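PDB 4G79: spindle assembly abnormal protein 6 from Caenorhabditis elegans, which serves as a central scaffold of the centriole, linking homodimers through its globular N-terminal domain to set ninefold symmetry and support centrosome duplication. Local coordinates for residues L9-L14 with K35-I40. Residues are numbered along the deposited sequence; the frame is centred on the assembly and turned at random.
Sequences LFDQTL and KVKLKI
Phe10 pairs with Ile40, Gln12 with Leu38 and Leu14 with Val36, each an antiparallel hydrogen-bonded pair of this hairpin. The register slips once: Leu9 N (2.8 Å) and Phe10 N (3.0 Å) both donate to Ile40 O, a classic beta bulge.

The face of Asp11, Thr13, Lys37 and Lys39 carries one salt bridge. With its CG turned opposite the backbone N (chi1 178°), the Lys37 chain bends at chi3 and chi4, which brings NZ to Asp11 OD1 at 2.9 Å on the syn side, 35° out of the carboxylate plane. Lys39, extended, runs alongside Asp11 with CE 3.6 Å from OD2. Putting a leucine at Lys37 would probably leave Asp11 OD1 without its salt-bridge mate.

The other face is mainly apolar. Leu38 CD2 touches both Phe10 CE1 (3.9 Å) and Leu14 CD1 (4.0 Å), while Leu38 O lies at the edge of the Phe10 ring, near its plane, and Gln12 CG lies over one ring face, offset toward the rim.

This side faces the interior of the SAS-6 N-terminal domain: Phe10 packs on Ile97, Leu100 and Leu101 of helix 92-102, Leu14 meets Ile107 of strand 106-111, and strand 51-58 continues the sheet beyond 35-40.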
ATOM      1  N   LEU A   9     -20.650  11.664 -11.532  1.00 35.35           N
ATOM      2  CA  LEU A   9     -20.530  11.380 -10.106  1.00 33.47           C
ATOM      3  C   LEU A   9     -19.590  12.344  -9.429  1.00 36.49           C
ATOM      4  O   LEU A   9     -19.750  12.627  -8.253  1.00 36.94           O
ATOM      5  CB  LEU A   9     -20.051   9.942  -9.854  1.00 32.63           C
ATOM      6  CG  LEU A   9     -20.904   8.777 -10.420  1.00 36.21           C
ATOM      7  CD1 LEU A   9     -20.170   7.467 -10.221  1.00 35.72           C
ATOM      8  CD2 LEU A   9     -22.263   8.679  -9.731  1.00 37.25           C
ATOM      9  N   PHE A  10     -18.614  12.868 -10.181  1.00 32.76           N
ATOM     10  CA  PHE A  10     -17.588  13.760  -9.677  1.00 30.71           C
ATOM     11  C   PHE A  10     -17.021  14.545 -10.834  1.00 35.23           C
ATOM     12  O   PHE A  10     -16.778  13.979 -11.899  1.00 31.98           O
ATOM     13  CB  PHE A  10     -16.484  12.924  -8.984  1.00 29.63           C
ATOM     14  CG  PHE A  10     -15.330  13.699  -8.367  1.00 29.21           C
ATOM     15  CD1 PHE A  10     -14.212  14.028  -9.121  1.00 31.80           C
ATOM     16  CD2 PHE A  10     -15.310  13.984  -7.007  1.00 31.93           C
ATOM     17  CE1 PHE A  10     -13.131  14.719  -8.550  1.00 32.11           C
ATOM     18  CE2 PHE A  10     -14.203  14.631  -6.418  1.00 35.06           C
ATOM     19  CZ  PHE A  10     -13.124  14.998  -7.198  1.00 32.38           C
ATOM     20  N   ASP A  11     -16.811  15.849 -10.623  1.00 35.66           N
ATOM     21  CA  ASP A  11     -16.207  16.746 -11.612  1.00 37.07           C
ATOM     22  C   ASP A  11     -15.519  17.868 -10.876  1.00 42.14           C
ATOM     23  O   ASP A  11     -16.167  18.831 -10.483  1.00 42.94           O
ATOM     24  CB  ASP A  11     -17.256  17.288 -12.596  1.00 41.49           C
ATOM     25  CG  ASP A  11     -16.687  18.027 -13.798  1.00 51.93           C
ATOM     26  OD1 ASP A  11     -15.511  18.444 -13.740  1.00 50.90           O
ATOM     27  OD2 ASP A  11     -17.406  18.152 -14.804  1.00 62.61           O
ATOM     28  N   GLN A  12     -14.213  17.729 -10.638  1.00 39.03           N
ATOM     29  CA  GLN A  12     -13.477  18.769  -9.928  1.00 39.39           C
ATOM     30  C   GLN A  12     -12.119  19.003 -10.517  1.00 39.49           C
ATOM     31  O   GLN A  12     -11.506  18.078 -11.034  1.00 36.88           O
ATOM     32  CB  GLN A  12     -13.274  18.375  -8.450  1.00 40.42           C
ATOM     33  CG  GLN A  12     -14.548  18.061  -7.652  1.00 48.04           C
ATOM     34  CD  GLN A  12     -15.299  19.276  -7.201  1.00 68.14           C
ATOM     35  OE1 GLN A  12     -14.755  20.386  -7.113  1.00 65.33           O
ATOM     36  NE2 GLN A  12     -16.568  19.077  -6.871  1.00 58.26           N
ATOM     37  N   THR A  13     -11.614  20.234 -10.362  1.00 38.28           N
ATOM     38  CA  THR A  13     -10.253  20.579 -10.686  1.00 37.83           C
ATOM     39  C   THR A  13      -9.445  20.273  -9.431  1.00 41.82           C
ATOM     40  O   THR A  13      -9.792  20.731  -8.335  1.00 43.76           O
ATOM     41  CB  THR A  13     -10.141  22.038 -11.144  1.00 44.53           C
ATOM     42  OG1 THR A  13     -10.889  22.192 -12.355  1.00 46.20           O
ATOM     43  CG2 THR A  13      -8.698  22.442 -11.368  1.00 44.51           C
ATOM     44  N   LEU A  14      -8.393  19.481  -9.579  1.00 35.40           N
ATOM     45  CA  LEU A  14      -7.551  19.100  -8.465  1.00 35.28           C
ATOM     46  C   LEU A  14      -6.115  19.419  -8.780  1.00 37.41           C
ATOM     47  O   LEU A  14      -5.782  19.558  -9.958  1.00 36.66           O
ATOM     48  CB  LEU A  14      -7.685  17.577  -8.216  1.00 34.36           C
ATOM     49  CG  LEU A  14      -9.090  17.017  -7.881  1.00 39.20           C
ATOM     50  CD1 LEU A  14      -9.107  15.498  -7.975  1.00 39.34           C
ATOM     51  CD2 LEU A  14      -9.566  17.499  -6.508  1.00 42.43           C
ATOM     52  N   LYS A  35      -2.817  21.803 -12.177  1.00 37.08           N
ATOM     53  CA  LYS A  35      -4.250  21.642 -11.984  1.00 35.33           C
ATOM     54  C   LYS A  35      -4.722  20.687 -13.071  1.00 39.50           C
ATOM     55  O   LYS A  35      -4.332  20.824 -14.238  1.00 38.81           O
ATOM     56  CB  LYS A  35      -5.006  22.978 -12.056  1.00 40.32           C
ATOM     57  CG  LYS A  35      -4.714  23.930 -10.907  1.00 51.24           C
ATOM     58  CD  LYS A  35      -5.468  25.252 -11.062  1.00 65.47           C
ATOM     59  CE  LYS A  35      -4.952  26.335 -10.136  1.00 78.08           C
ATOM     60  NZ  LYS A  35      -3.671  26.930 -10.616  1.00 84.82           N
ATOM     61  N   VAL A  36      -5.539  19.718 -12.693  1.00 34.33           N
ATOM     62  CA  VAL A  36      -6.089  18.713 -13.620  0.50 33.58           C
ATOM     63  C   VAL A  36      -7.586  18.590 -13.361  1.00 37.56           C
ATOM     64  O   VAL A  36      -8.013  18.665 -12.211  1.00 37.68           O
ATOM     65  CB  VAL A  36      -5.367  17.334 -13.473  0.50 35.18           C
ATOM     66  CG1 VAL A  36      -6.075  16.218 -14.239  0.50 34.89           C
ATOM     67  CG2 VAL A  36      -3.917  17.411 -13.905  0.50 34.84           C
ATOM     68  N   LYS A  37      -8.387  18.405 -14.418  1.00 33.34           N
ATOM     69  CA  LYS A  37      -9.818  18.200 -14.195  1.00 32.43           C
ATOM     70  C   LYS A  37     -10.052  16.701 -14.195  1.00 35.69           C
ATOM     71  O   LYS A  37      -9.707  16.017 -15.158  1.00 33.80           O
ATOM     72  CB  LYS A  37     -10.707  18.918 -15.225  1.00 36.01           C
ATOM     73  CG  LYS A  37     -12.219  18.662 -15.020  1.00 42.41           C
ATOM     74  CD  LYS A  37     -13.095  19.639 -15.816  1.00 63.52           C
ATOM     75  CE  LYS A  37     -13.294  20.991 -15.147  1.00 80.10           C
ATOM     76  NZ  LYS A  37     -14.031  20.891 -13.852  1.00 87.93           N
ATOM     77  N   LEU A  38     -10.623  16.197 -13.102  1.00 30.69           N
ATOM     78  CA  LEU A  38     -10.949  14.781 -12.972  1.00 29.22           C
ATOM     79  C   LEU A  38     -12.446  14.630 -12.978  1.00 32.99           C
ATOM     80  O   LEU A  38     -13.142  15.296 -12.211  1.00 34.82           O
ATOM     81  CB  LEU A  38     -10.364  14.184 -11.679  1.00 28.37           C
ATOM     82  CG  LEU A  38     -10.849  12.730 -11.317  1.00 31.54           C
ATOM     83  CD1 LEU A  38     -10.424  11.715 -12.396  1.00 30.93           C
ATOM     84  CD2 LEU A  38     -10.341  12.303  -9.954  1.00 28.96           C
ATOM     85  N   LYS A  39     -12.933  13.759 -13.844  1.00 29.49           N
ATOM     86  CA  LYS A  39     -14.358  13.419 -13.927  1.00 30.59           C
ATOM     87  C   LYS A  39     -14.522  11.949 -13.691  1.00 33.69           C
ATOM     88  O   LYS A  39     -13.798  11.142 -14.291  1.00 32.96           O
ATOM     89  CB  LYS A  39     -14.964  13.780 -15.294  1.00 32.79           C
ATOM     90  CG  LYS A  39     -14.835  15.241 -15.682  1.00 38.39           C
ATOM     91  CD  LYS A  39     -15.469  15.460 -17.080  1.00 43.10           C
ATOM     92  CE  LYS A  39     -15.434  16.893 -17.535  1.00 64.15           C
ATOM     93  NZ  LYS A  39     -15.939  17.036 -18.934  1.00 75.52           N
ATOM     94  N   ILE A  40     -15.508  11.597 -12.859  1.00 29.17           N
ATOM     95  CA  ILE A  40     -15.875  10.193 -12.599  1.00 28.56           C
ATOM     96  C   ILE A  40     -17.344  10.095 -12.911  1.00 33.70           C
ATOM     97  O   ILE A  40     -18.126  10.955 -12.487  1.00 33.30           O
ATOM     98  CB  ILE A  40     -15.545   9.685 -11.171  1.00 29.85           C
ATOM     99  CG1 ILE A  40     -14.050   9.946 -10.803  1.00 29.86           C
ATOM    100  CG2 ILE A  40     -15.896   8.178 -11.025  1.00 29.48           C
ATOM    101  CD1 ILE A  40     -13.753   9.793  -9.158  1.00 27.20           C
TER